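Hepatocyte growth factor-regulated tyrosine kinase substrate (Drosophila melanogaster, PDB 1DVP) promotes endosome membrane invagination, multivesicular body formation and degradation of active tyrosine kinase receptors, possibly by sorting them, its VHS and FYVE domains forming this chain. Local coordinates at residues H78-F82 / F117-Y123; S91-E95 / L133-H138; V110-A114 / I126-M130; A152-P156 / P199-I203. All blocks are in the same frame, centred on the assembly; numbering follows the deposited sequence.

Interaction 1: residues H78-F82 / F117-Y123; sequences HEEVF and FRSSDKY
Phe117 drives the outer edge of its ring into the face of the His78 imidazole, an edge-to-face (T-shaped) pair with centroids 4.7 Å apart and planes at 80°. CZ sits over the middle of the imidazole, while CE2 comes to 3.4 Å from His78 ND1. The same end of the phenyl ring also meets Phe82, CE1 against CE1 at 3.4 Å, the two planes inclined at 57°. Tyr123 completes the aromatic cluster: its CD2 lies 4.0 Å from Phe82 CB, and its hydroxyl end reaches the helix, where OH is 3.6 Å from His78 CB and 3.4 Å from Glu79 CG. In the all-helical VHS superhelix this cluster fastens the C-terminal end of helix 74-81 to the loop that joins helices 100-116 and 125-135. Phe82 has just left the helix, and its CG lies anti to its carbonyl carbon (chi1 -56°), which sends the ring in among the others. There it also meets Trp113 edge-to-face. The imidazole is also held by a hydrogen bond between His78 NE2 and Val70 O. Toward solvent the contact turns polar: the aliphatic end of Lys122 runs past the Glu79 carboxylate, CE 3.9 Å from OE1, with the two charged groups close but not in contact.

Interaction 2: residues S91-E95 / L133-H138; sequences SSFLE and LKAKGH
The last turns of helix 84-96 face the C-terminal end of helix 125-135 and the loop that follows, with the CA atoms of Ser91 and Leu133 7.7 Å apart and those of Glu95 and His138 9.1 Å apart. His138 NE2 donates to Glu95 OE1 at 2.7 Å, a His-carboxylate hydrogen bond that is short but bent (134° at the hydrogen). The donor arrives from above the carboxylate plane, 57° out of it, and the oxygen is itself tilted from the imidazole plane. Leu94 covers one face of that imidazole in a CH-pi contact, CD1 lying 4.1 Å from the ring centroid. With Leu94 CG set between the backbone N and the carbonyl carbon (chi1 72°), its other methyl, CD2, meets Leu133 CD2 tip to tip at 4.0 Å. Leu133 CD2 also packs against Ser91 OG. The last methylenes of Lys136 lie against the carboxylate, CE 3.1 Å from Glu95 OE1, while NZ stays beyond salt-bridge range. Without the carboxylate, as with an alanine here, His138 NE2 would probably lose its acceptor and the ring would be freer to turn. These contacts join helix 84-96 to the end of helix 125-135 in the VHS superhelix, and Leu94 continues inward onto Met106 and Leu107 of helix 100-116. Beside the Leu94-Leu133 methyl contact, the Glu95 carboxylate would probably favour a protonated His138, while the nearby Lys136 charge would tend to offset this.

Interaction 3: residues V110-A114 / I126-M130; sequences VQTWA and IKDTM
Met130 reaches across segment 110-114 of helix 100-116, its chain fully extended with CG anti to the backbone N (chi1 -167°), and its length takes it to Val110, Ala114 and Gln111. CB packs on Val110 CG1 at 3.9 Å; SD, further out, is 3.8 Å from Gln111 CB and 4.3 Å from Ala114 CB. The terminal methyl crosses the Gln111 chain, CE 3.8 Å from CG. One turn earlier, Ile126 puts its CG2 methyl against the other helix, 3.9 Å from Trp113 CB and close to Val110 O. Between these two larger side chains the backbones draw close: Ala114 CB lies 4.1 Å from Lys127 CA, and the CA atoms of these residues are 4.7 Å apart. The small alanine probably permits that approach. The axes of the two segments come within 8.6 Å; they belong to two successive helices of the VHS superhelix, inclined at 134°. Further out, the Trp113 indole turns away from Ile126 toward Leu66 and Val70 of helix 56-72, while Phe140 packs against both Gln111 and Met130. Thr129 and Thr112 each return a hydroxyl to their own helix, bonding to Ala125 O and Glu108 O. No hydrogen bond spans the pair, so the interface depends on close-fitting apolar surfaces, and the extended thioether chain fits against the facing helix.

Interaction 4: residues A152-P156 / P199-I203; sequences ADTAP and PKYGI
Tyr201 lays one face of its ring against the extended chain at Thr154 and Ala155, and of all the residues here it has the largest area buried. Ala155 CA stands 3.8 Å from the ring centroid and only 9° off the ring normal, a CH-pi contact almost directly over the centre. The Ala155 methyl reaches the rim, CB 4.0 Å from Tyr201 CD2, while Thr154 O approaches CE1 at 3.6 Å. Pro156 then crosses the phenol end at about a right angle, its CD 3.9 Å from CE2. The tyrosine CG is anti to its own carbonyl carbon (chi1 -66°), which puts the ring over Ala155, and its hydroxyl is fixed by a hydrogen bond to Asn182 O. Tyr201 belongs to the FYVE zinc finger, in the short 3-10 turn between strands 194-198 and 203-204, so the contact ties that turn to the loop 152-156 that runs up to the finger. Pro156 lies near Cys183, a ligand of one of the two zinc ions. A serine in place of Tyr201 would probably open a gap against Ala155 and Pro156 and leave Asn182 O without its hydroxyl partner. Asp153, next in buried area, sets its CB 3.2 Å from Lys200 O and sends its carboxylate to a salt bridge with Lys71 of the VHS domain. A water near Asp153 O and Lys200 O may link the two, though the bridge is doubtful, while Phe173 of the second subunit packs on Ala152, Asp153 and Thr154.

How the interactions relate
From the N terminus, 78-82 opens first and returns in interaction 1 at 117-123, enclosing helices 84-96 and 100-116. Before that loop closes, 91-95 opens interaction 2, which ends at 133-138, so the two cross. Interaction 3, 110-114 with 126-130, falls wholly within the span of interaction 2 but crosses interaction 1, which it touches where Phe82 meets Trp113 and Ile126. It also touches interaction 2 through Ser91 and Thr129. Together these three bind the C-terminal helices of the VHS domain. Interaction 4 opens only afterwards, its centre about 25 Å from that of interaction 3, and joins the loop 152-156 to the FYVE finger.

Interaction 1: residues H78-F82 / F117-Y123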
loop_
_atom_site.group_PDB
_atom_site.type_symbol
_atom_site.label_atom_id
_atom_site.label_comp_id
_atom_site.label_asym_id
_atom_site.label_seq_id
_atom_site.Cartn_x
_atom_site.Cartn_y
_atom_site.Cartn_z
ATOM N N HIS A 78 29.176 -8.682 -7.967
ATOM C CA HIS A 78 29.732 -7.868 -9.041
ATOM C C HIS A 78 31.224 -8.096 -9.217
ATOM O O HIS A 78 31.733 -8.165 -10.328
ATOM C CB HIS A 78 29.456 -6.390 -8.760
ATOM C CG HIS A 78 27.994 -6.071 -8.624
ATOM N ND1 HIS A 78 27.535 -4.875 -8.114
ATOM C CD2 HIS A 78 26.891 -6.787 -8.957
ATOM C CE1 HIS A 78 26.213 -4.869 -8.141
ATOM N NE2 HIS A 78 25.800 -6.015 -8.650
ATOM N N GLU A 79 31.923 -8.238 -8.109
ATOM C CA GLU A 79 33.357 -8.444 -8.167
ATOM C C GLU A 79 33.711 -9.836 -8.648
ATOM O O GLU A 79 34.701 -10.009 -9.361
ATOM C CB GLU A 79 33.955 -8.167 -6.795
ATOM C CG GLU A 79 33.850 -6.703 -6.444
ATOM C CD GLU A 79 33.894 -6.437 -4.958
ATOM O OE1 GLU A 79 33.664 -5.268 -4.579
ATOM O OE2 GLU A 79 34.146 -7.381 -4.169
ATOM N N GLU A 80 32.901 -10.819 -8.278
ATOM C CA GLU A 80 33.141 -12.188 -8.691
ATOM C C GLU A 80 32.888 -12.321 -10.170
ATOM O O GLU A 80 33.631 -12.996 -10.874
ATOM C CB GLU A 80 32.190 -13.163 -7.980
ATOM C CG GLU A 80 32.192 -14.567 -8.610
ATOM C CD GLU A 80 33.453 -15.359 -8.287
ATOM O OE1 GLU A 80 33.849 -16.248 -9.075
ATOM O OE2 GLU A 80 34.050 -15.097 -7.225
ATOM N N VAL A 81 31.828 -11.657 -10.622
ATOM C CA VAL A 81 31.390 -11.724 -12.007
ATOM C C VAL A 81 32.094 -10.896 -13.105
ATOM O O VAL A 81 32.539 -11.462 -14.114
ATOM C CB VAL A 81 29.868 -11.416 -12.082
ATOM C CG1 VAL A 81 29.428 -11.301 -13.514
ATOM C CG2 VAL A 81 29.073 -12.508 -11.351
ATOM N N PHE A 82 32.171 -9.576 -12.919
ATOM C CA PHE A 82 32.733 -8.687 -13.926
ATOM C C PHE A 82 34.251 -8.541 -13.911
ATOM O O PHE A 82 34.800 -7.504 -13.513
ATOM C CB PHE A 82 32.061 -7.309 -13.820
ATOM C CG PHE A 82 30.557 -7.367 -13.946
ATOM C CD1 PHE A 82 29.744 -6.922 -12.918
ATOM C CD2 PHE A 82 29.961 -7.905 -15.085
ATOM C CE1 PHE A 82 28.348 -7.012 -13.019
ATOM C CE2 PHE A 82 28.568 -8.003 -15.200
ATOM C CZ PHE A 82 27.762 -7.560 -14.174
ATOM N N PHE A 117 26.569 -0.225 -14.835
ATOM C CA PHE A 117 27.789 0.194 -14.145
ATOM C C PHE A 117 28.570 1.278 -14.886
ATOM O O PHE A 117 29.788 1.393 -14.701
ATOM C CB PHE A 117 28.704 -1.014 -13.903
ATOM C CG PHE A 117 28.045 -2.104 -13.127
ATOM C CD1 PHE A 117 27.280 -3.066 -13.777
ATOM C CD2 PHE A 117 28.127 -2.130 -11.740
ATOM C CE1 PHE A 117 26.609 -4.033 -13.062
ATOM C CE2 PHE A 117 27.451 -3.103 -11.009
ATOM C CZ PHE A 117 26.689 -4.058 -11.681
ATOM N N ARG A 118 27.872 2.075 -15.696
ATOM C CA ARG A 118 28.515 3.109 -16.487
ATOM C C ARG A 118 29.322 4.131 -15.676
ATOM O O ARG A 118 30.360 4.608 -16.152
ATOM C CB ARG A 118 27.497 3.841 -17.382
ATOM C CG ARG A 118 26.550 4.795 -16.680
ATOM C CD ARG A 118 25.500 5.357 -17.660
ATOM N NE ARG A 118 26.101 6.109 -18.759
ATOM C CZ ARG A 118 25.424 6.627 -19.787
ATOM N NH1 ARG A 118 24.109 6.477 -19.877
ATOM N NH2 ARG A 118 26.068 7.311 -20.729
ATOM N N SER A 119 28.875 4.436 -14.461
ATOM C CA SER A 119 29.554 5.414 -13.605
ATOM C C SER A 119 30.375 4.805 -12.470
ATOM O O SER A 119 30.727 5.488 -11.491
ATOM C CB SER A 119 28.531 6.376 -13.023
ATOM O OG SER A 119 27.969 7.170 -14.053
ATOM N N SER A 120 30.676 3.521 -12.609
ATOM C CA SER A 120 31.440 2.781 -11.625
ATOM C C SER A 120 32.884 2.577 -12.073
ATOM O O SER A 120 33.148 2.128 -13.201
ATOM C CB SER A 120 30.797 1.414 -11.376
ATOM O OG SER A 120 31.650 0.604 -10.586
ATOM N N ASP A 121 33.810 2.897 -11.170
ATOM C CA ASP A 121 35.235 2.738 -11.437
ATOM C C ASP A 121 35.564 1.252 -11.597
ATOM O O ASP A 121 36.071 0.822 -12.647
ATOM C CB ASP A 121 36.072 3.333 -10.287
ATOM C CG ASP A 121 36.745 4.658 -10.660
ATOM O OD1 ASP A 121 37.251 4.781 -11.800
ATOM O OD2 ASP A 121 36.787 5.571 -9.808
ATOM N N LYS A 122 35.260 0.471 -10.565
ATOM C CA LYS A 122 35.527 -0.969 -10.575
ATOM C C LYS A 122 35.159 -1.741 -11.859
ATOM O O LYS A 122 35.929 -2.595 -12.311
ATOM C CB LYS A 122 34.855 -1.636 -9.360
ATOM C CG LYS A 122 35.611 -1.443 -8.031
ATOM C CD LYS A 122 35.035 -2.270 -6.874
ATOM C CE LYS A 122 33.648 -1.795 -6.431
ATOM N NZ LYS A 122 33.644 -0.440 -5.793
ATOM N N TYR A 123 34.014 -1.435 -12.471
ATOM C CA TYR A 123 33.604 -2.172 -13.666
ATOM C C TYR A 123 33.683 -1.372 -14.966
ATOM O O TYR A 123 33.397 -0.161 -14.987
ATOM C CB TYR A 123 32.198 -2.734 -13.415
ATOM C CG TYR A 123 32.080 -3.219 -11.984
ATOM C CD1 TYR A 123 31.209 -2.600 -11.085
ATOM C CD2 TYR A 123 32.955 -4.184 -11.485
ATOM C CE1 TYR A 123 31.224 -2.913 -9.734
ATOM C CE2 TYR A 123 32.980 -4.501 -10.132
ATOM C CZ TYR A 123 32.117 -3.861 -9.262
ATOM O OH TYR A 123 32.163 -4.149 -7.920
#

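Interaction 2: residues S91-E95 / L133-H138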
loop_
_atom_site.group_PDB
_atom_site.type_symbol
_atom_site.label_atom_id
_atom_site.label_comp_id
_atom_site.label_asym_id
_atom_site.label_seq_id
_atom_site.Cartn_x
_atom_site.Cartn_y
_atom_site.Cartn_z
ATOM N N SER A 91 31.719 -13.397 -23.849
ATOM C CA SER A 91 31.801 -13.158 -25.269
ATOM C C SER A 91 31.880 -14.433 -26.085
ATOM O O SER A 91 31.062 -14.645 -26.995
ATOM C CB SER A 91 32.988 -12.277 -25.584
ATOM O OG SER A 91 32.790 -11.748 -26.871
ATOM N N SER A 92 32.854 -15.283 -25.777
ATOM C CA SER A 92 32.986 -16.514 -26.540
ATOM C C SER A 92 31.754 -17.362 -26.388
ATOM O O SER A 92 31.341 -18.037 -27.324
ATOM C CB SER A 92 34.221 -17.314 -26.120
ATOM O OG SER A 92 34.611 -17.030 -24.787
ATOM N N PHE A 93 31.155 -17.305 -25.204
ATOM C CA PHE A 93 29.958 -18.068 -24.919
ATOM C C PHE A 93 28.842 -17.719 -25.892
ATOM O O PHE A 93 28.288 -18.595 -26.549
ATOM C CB PHE A 93 29.501 -17.792 -23.480
ATOM C CG PHE A 93 28.165 -18.402 -23.134
ATOM C CD1 PHE A 93 28.053 -19.758 -22.814
ATOM C CD2 PHE A 93 27.013 -17.621 -23.136
ATOM C CE1 PHE A 93 26.817 -20.321 -22.498
ATOM C CE2 PHE A 93 25.773 -18.181 -22.824
ATOM C CZ PHE A 93 25.683 -19.531 -22.504
ATOM N N LEU A 94 28.506 -16.440 -25.985
ATOM C CA LEU A 94 27.417 -16.032 -26.852
ATOM C C LEU A 94 27.760 -16.232 -28.322
ATOM O O LEU A 94 26.882 -16.423 -29.157
ATOM C CB LEU A 94 27.065 -14.566 -26.602
ATOM C CG LEU A 94 28.067 -13.522 -27.101
ATOM C CD1 LEU A 94 27.796 -13.170 -28.568
ATOM C CD2 LEU A 94 27.942 -12.286 -26.243
ATOM N N GLU A 95 29.043 -16.203 -28.633
ATOM C CA GLU A 95 29.468 -16.350 -30.007
ATOM C C GLU A 95 29.442 -17.789 -30.513
ATOM O O GLU A 95 29.314 -18.020 -31.711
ATOM C CB GLU A 95 30.860 -15.758 -30.156
ATOM C CG GLU A 95 31.016 -14.943 -31.411
ATOM C CD GLU A 95 31.976 -13.806 -31.216
ATOM O OE1 GLU A 95 31.596 -12.808 -30.551
ATOM O OE2 GLU A 95 33.115 -13.921 -31.718
ATOM N N LEU A 133 32.246 -6.369 -29.365
ATOM C CA LEU A 133 31.136 -7.118 -29.934
ATOM C C LEU A 133 30.377 -6.242 -30.922
ATOM O O LEU A 133 29.886 -6.731 -31.937
ATOM C CB LEU A 133 30.195 -7.611 -28.819
ATOM C CG LEU A 133 30.709 -8.720 -27.887
ATOM C CD1 LEU A 133 30.013 -8.623 -26.545
ATOM C CD2 LEU A 133 30.476 -10.092 -28.514
ATOM N N LYS A 134 30.266 -4.949 -30.625
ATOM C CA LYS A 134 29.563 -4.040 -31.532
ATOM C C LYS A 134 30.488 -3.737 -32.703
ATOM O O LYS A 134 30.042 -3.348 -33.785
ATOM C CB LYS A 134 29.151 -2.736 -30.823
ATOM C CG LYS A 134 27.751 -2.771 -30.212
ATOM C CD LYS A 134 27.360 -1.451 -29.543
ATOM C CE LYS A 134 26.890 -0.379 -30.533
ATOM N NZ LYS A 134 25.453 -0.540 -30.927
ATOM N N ALA A 135 31.780 -3.946 -32.473
ATOM C CA ALA A 135 32.800 -3.730 -33.488
ATOM C C ALA A 135 33.004 -5.001 -34.311
ATOM O O ALA A 135 33.398 -4.937 -35.468
ATOM C CB ALA A 135 34.112 -3.313 -32.822
ATOM N N LYS A 136 32.723 -6.151 -33.708
ATOM C CA LYS A 136 32.869 -7.446 -34.377
ATOM C C LYS A 136 31.678 -7.792 -35.288
ATOM O O LYS A 136 31.654 -8.850 -35.915
ATOM C CB LYS A 136 33.039 -8.547 -33.329
ATOM C CG LYS A 136 33.240 -9.930 -33.896
ATOM C CD LYS A 136 32.974 -10.994 -32.848
ATOM C CE LYS A 136 33.613 -10.650 -31.514
ATOM N NZ LYS A 136 35.043 -10.252 -31.665
ATOM N N GLY A 137 30.681 -6.917 -35.351
ATOM C CA GLY A 137 29.547 -7.197 -36.213
ATOM C C GLY A 137 28.249 -7.553 -35.512
ATOM O O GLY A 137 27.180 -7.534 -36.141
ATOM N N HIS A 138 28.334 -7.883 -34.221
ATOM C CA HIS A 138 27.154 -8.240 -33.432
ATOM C C HIS A 138 26.228 -7.042 -33.262
ATOM O O HIS A 138 26.688 -5.935 -33.003
ATOM C CB HIS A 138 27.575 -8.752 -32.052
ATOM C CG HIS A 138 28.172 -10.126 -32.063
ATOM N ND1 HIS A 138 27.415 -11.264 -32.226
ATOM C CD2 HIS A 138 29.453 -10.544 -31.919
ATOM C CE1 HIS A 138 28.203 -12.325 -32.183
ATOM N NE2 HIS A 138 29.444 -11.916 -31.996
#

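Interaction 3: residues V110-A114 / I126-M130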
loop_
_atom_site.group_PDB
_atom_site.type_symbol
_atom_site.label_atom_id
_atom_site.label_comp_id
_atom_site.label_asym_id
_atom_site.label_seq_id
_atom_site.Cartn_x
_atom_site.Cartn_y
_atom_site.Cartn_z
ATOM N N VAL A 110 24.922 -8.034 -21.424
ATOM C CA VAL A 110 26.174 -7.292 -21.573
ATOM C C VAL A 110 25.907 -5.792 -21.665
ATOM O O VAL A 110 26.567 -5.022 -21.025
ATOM C CB VAL A 110 26.915 -7.710 -22.842
ATOM C CG1 VAL A 110 27.999 -6.628 -23.190
ATOM C CG2 VAL A 110 27.536 -9.082 -22.653
ATOM N N GLN A 111 24.923 -5.405 -22.476
ATOM C CA GLN A 111 24.535 -4.010 -22.697
ATOM C C GLN A 111 23.856 -3.431 -21.461
ATOM O O GLN A 111 24.115 -2.284 -21.058
ATOM C CB GLN A 111 23.595 -3.932 -23.915
ATOM C CG GLN A 111 22.909 -2.604 -24.099
ATOM C CD GLN A 111 21.997 -2.568 -25.325
ATOM O OE1 GLN A 111 20.971 -3.267 -25.387
ATOM N NE2 GLN A 111 22.380 -1.765 -26.317
ATOM N N THR A 112 22.967 -4.218 -20.849
ATOM C CA THR A 112 22.311 -3.759 -19.634
ATOM C C THR A 112 23.385 -3.460 -18.612
ATOM O O THR A 112 23.379 -2.431 -17.950
ATOM C CB THR A 112 21.403 -4.839 -19.027
ATOM O OG1 THR A 112 20.269 -5.040 -19.885
ATOM C CG2 THR A 112 20.959 -4.389 -17.590
ATOM N N TRP A 113 24.317 -4.388 -18.490
ATOM C CA TRP A 113 25.372 -4.214 -17.521
ATOM C C TRP A 113 26.316 -3.059 -17.872
ATOM O O TRP A 113 26.835 -2.373 -16.982
ATOM C CB TRP A 113 26.122 -5.538 -17.367
ATOM C CG TRP A 113 25.246 -6.630 -16.739
ATOM C CD1 TRP A 113 24.213 -6.437 -15.861
ATOM C CD2 TRP A 113 25.410 -8.046 -16.862
ATOM N NE1 TRP A 113 23.726 -7.641 -15.428
ATOM C CE2 TRP A 113 24.439 -8.654 -16.017
ATOM C CE3 TRP A 113 26.283 -8.873 -17.586
ATOM C CZ2 TRP A 113 24.322 -10.055 -15.883
ATOM C CZ3 TRP A 113 26.161 -10.285 -17.448
ATOM C CH2 TRP A 113 25.190 -10.848 -16.604
ATOM N N ALA A 114 26.542 -2.849 -19.169
ATOM C CA ALA A 114 27.409 -1.754 -19.583
ATOM C C ALA A 114 26.789 -0.448 -19.102
ATOM O O ALA A 114 27.479 0.380 -18.517
ATOM C CB ALA A 114 27.580 -1.745 -21.120
ATOM N N ILE A 126 33.177 -4.709 -19.094
ATOM C CA ILE A 126 31.885 -4.978 -19.691
ATOM C C ILE A 126 31.685 -3.995 -20.831
ATOM O O ILE A 126 31.365 -4.408 -21.942
ATOM C CB ILE A 126 30.724 -4.781 -18.678
ATOM C CG1 ILE A 126 31.225 -4.956 -17.251
ATOM C CG2 ILE A 126 29.628 -5.801 -18.953
ATOM C CD1 ILE A 126 30.222 -4.528 -16.226
ATOM N N LYS A 127 31.866 -2.700 -20.555
ATOM C CA LYS A 127 31.693 -1.660 -21.583
ATOM C C LYS A 127 32.553 -1.914 -22.811
ATOM O O LYS A 127 32.139 -1.646 -23.935
ATOM C CB LYS A 127 32.038 -0.275 -21.035
ATOM C CG LYS A 127 32.022 0.819 -22.096
ATOM C CD LYS A 127 32.099 2.233 -21.485
ATOM C CE LYS A 127 33.445 2.553 -20.836
ATOM N NZ LYS A 127 34.509 2.798 -21.843
ATOM N N ASP A 128 33.749 -2.440 -22.587
ATOM C CA ASP A 128 34.669 -2.737 -23.677
ATOM C C ASP A 128 34.308 -3.997 -24.452
ATOM O O ASP A 128 34.463 -4.043 -25.682
ATOM C CB ASP A 128 36.077 -2.833 -23.119
ATOM C CG ASP A 128 36.586 -1.494 -22.655
ATOM O OD1 ASP A 128 37.320 -1.463 -21.651
ATOM O OD2 ASP A 128 36.251 -0.469 -23.298
ATOM N N THR A 129 33.833 -5.014 -23.734
ATOM C CA THR A 129 33.420 -6.251 -24.370
ATOM C C THR A 129 32.319 -5.886 -25.344
ATOM O O THR A 129 32.187 -6.485 -26.396
ATOM C CB THR A 129 32.859 -7.266 -23.353
ATOM O OG1 THR A 129 33.920 -7.736 -22.511
ATOM C CG2 THR A 129 32.214 -8.458 -24.072
ATOM N N MET A 130 31.512 -4.899 -24.995
ATOM C CA MET A 130 30.463 -4.518 -25.912
ATOM C C MET A 130 31.094 -3.803 -27.097
ATOM O O MET A 130 30.673 -3.993 -28.236
ATOM C CB MET A 130 29.438 -3.614 -25.244
ATOM C CG MET A 130 28.180 -3.475 -26.086
ATOM S SD MET A 130 26.839 -2.551 -25.320
ATOM C CE MET A 130 25.759 -2.285 -26.648
#

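Interaction 4: residues A152-P156 / P199-I203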
loop_
_atom_site.group_PDB
_atom_site.type_symbol
_atom_site.label_atom_id
_atom_site.label_comp_id
_atom_site.label_asym_id
_atom_site.label_seq_id
_atom_site.Cartn_x
_atom_site.Cartn_y
_atom_site.Cartn_z
ATOM N N ALA A 152 17.241 -3.348 -7.308
ATOM C CA ALA A 152 16.886 -4.721 -6.974
ATOM C C ALA A 152 15.398 -5.012 -7.183
ATOM O O ALA A 152 14.574 -4.085 -7.341
ATOM C CB ALA A 152 17.270 -5.021 -5.522
ATOM N N ASP A 153 15.079 -6.310 -7.217
ATOM C CA ASP A 153 13.700 -6.792 -7.328
ATOM C C ASP A 153 13.033 -6.470 -5.969
ATOM O O ASP A 153 13.193 -7.201 -5.000
ATOM C CB ASP A 153 13.663 -8.325 -7.528
ATOM C CG ASP A 153 14.134 -8.771 -8.913
ATOM O OD1 ASP A 153 14.755 -9.854 -8.997
ATOM O OD2 ASP A 153 13.876 -8.060 -9.912
ATOM N N THR A 154 12.335 -5.356 -5.869
ATOM C CA THR A 154 11.640 -5.027 -4.616
ATOM C C THR A 154 10.525 -4.060 -4.964
ATOM O O THR A 154 10.713 -3.155 -5.783
ATOM C CB THR A 154 12.583 -4.380 -3.532
ATOM O OG1 THR A 154 13.571 -5.334 -3.095
ATOM C CG2 THR A 154 11.763 -3.925 -2.320
ATOM N N ALA A 155 9.360 -4.287 -4.373
ATOM C CA ALA A 155 8.181 -3.448 -4.608
ATOM C C ALA A 155 8.438 -1.980 -4.251
ATOM O O ALA A 155 8.885 -1.667 -3.146
ATOM C CB ALA A 155 6.999 -3.983 -3.800
ATOM N N PRO A 156 8.129 -1.057 -5.179
ATOM C CA PRO A 156 8.336 0.377 -4.935
ATOM C C PRO A 156 7.536 0.803 -3.686
ATOM O O PRO A 156 6.564 0.115 -3.313
ATOM C CB PRO A 156 7.742 1.009 -6.178
ATOM C CG PRO A 156 6.470 0.183 -6.319
ATOM C CD PRO A 156 7.056 -1.254 -6.175
ATOM N N PRO A 199 5.425 -11.790 -9.927
ATOM C CA PRO A 199 6.358 -12.777 -9.385
ATOM C C PRO A 199 7.783 -12.268 -9.105
ATOM O O PRO A 199 8.475 -12.780 -8.228
ATOM C CB PRO A 199 6.225 -13.935 -10.380
ATOM C CG PRO A 199 5.922 -13.222 -11.701
ATOM C CD PRO A 199 5.019 -12.073 -11.321
ATOM N N LYS A 200 8.208 -11.229 -9.796
ATOM C CA LYS A 200 9.553 -10.717 -9.535
ATOM C C LYS A 200 9.675 -10.021 -8.197
ATOM O O LYS A 200 10.789 -9.822 -7.683
ATOM C CB LYS A 200 10.017 -9.785 -10.642
ATOM C CG LYS A 200 10.518 -10.528 -11.831
ATOM C CD LYS A 200 10.361 -9.686 -13.093
ATOM C CE LYS A 200 10.053 -10.556 -14.364
ATOM N NZ LYS A 200 8.575 -10.846 -14.505
ATOM N N TYR A 201 8.545 -9.637 -7.644
ATOM C CA TYR A 201 8.518 -9.028 -6.332
ATOM C C TYR A 201 8.114 -10.071 -5.290
ATOM O O TYR A 201 7.798 -9.707 -4.170
ATOM C CB TYR A 201 7.473 -7.903 -6.228
ATOM C CG TYR A 201 7.718 -6.692 -7.072
ATOM C CD1 TYR A 201 8.966 -6.400 -7.580
ATOM C CD2 TYR A 201 6.667 -5.803 -7.320
ATOM C CE1 TYR A 201 9.172 -5.227 -8.336
ATOM C CE2 TYR A 201 6.850 -4.669 -8.035
ATOM C CZ TYR A 201 8.103 -4.369 -8.549
ATOM O OH TYR A 201 8.248 -3.179 -9.227
ATOM N N GLY A 202 8.069 -11.346 -5.688
ATOM C CA GLY A 202 7.695 -12.427 -4.769
ATOM C C GLY A 202 6.194 -12.521 -4.623
ATOM O O GLY A 202 5.689 -13.159 -3.690
ATOM N N ILE A 203 5.448 -11.903 -5.537
ATOM C CA ILE A 203 3.997 -11.972 -5.409
ATOM C C ILE A 203 3.433 -12.875 -6.510
ATOM O O ILE A 203 3.339 -12.466 -7.651
ATOM C CB ILE A 203 3.392 -10.574 -5.546
ATOM C CG1 ILE A 203 4.205 -9.586 -4.695
ATOM C CG2 ILE A 203 1.909 -10.590 -5.149
ATOM C CD1 ILE A 203 3.689 -8.168 -4.755
HETATM O O HOH W 1 11.911 -9.422 -5.180
#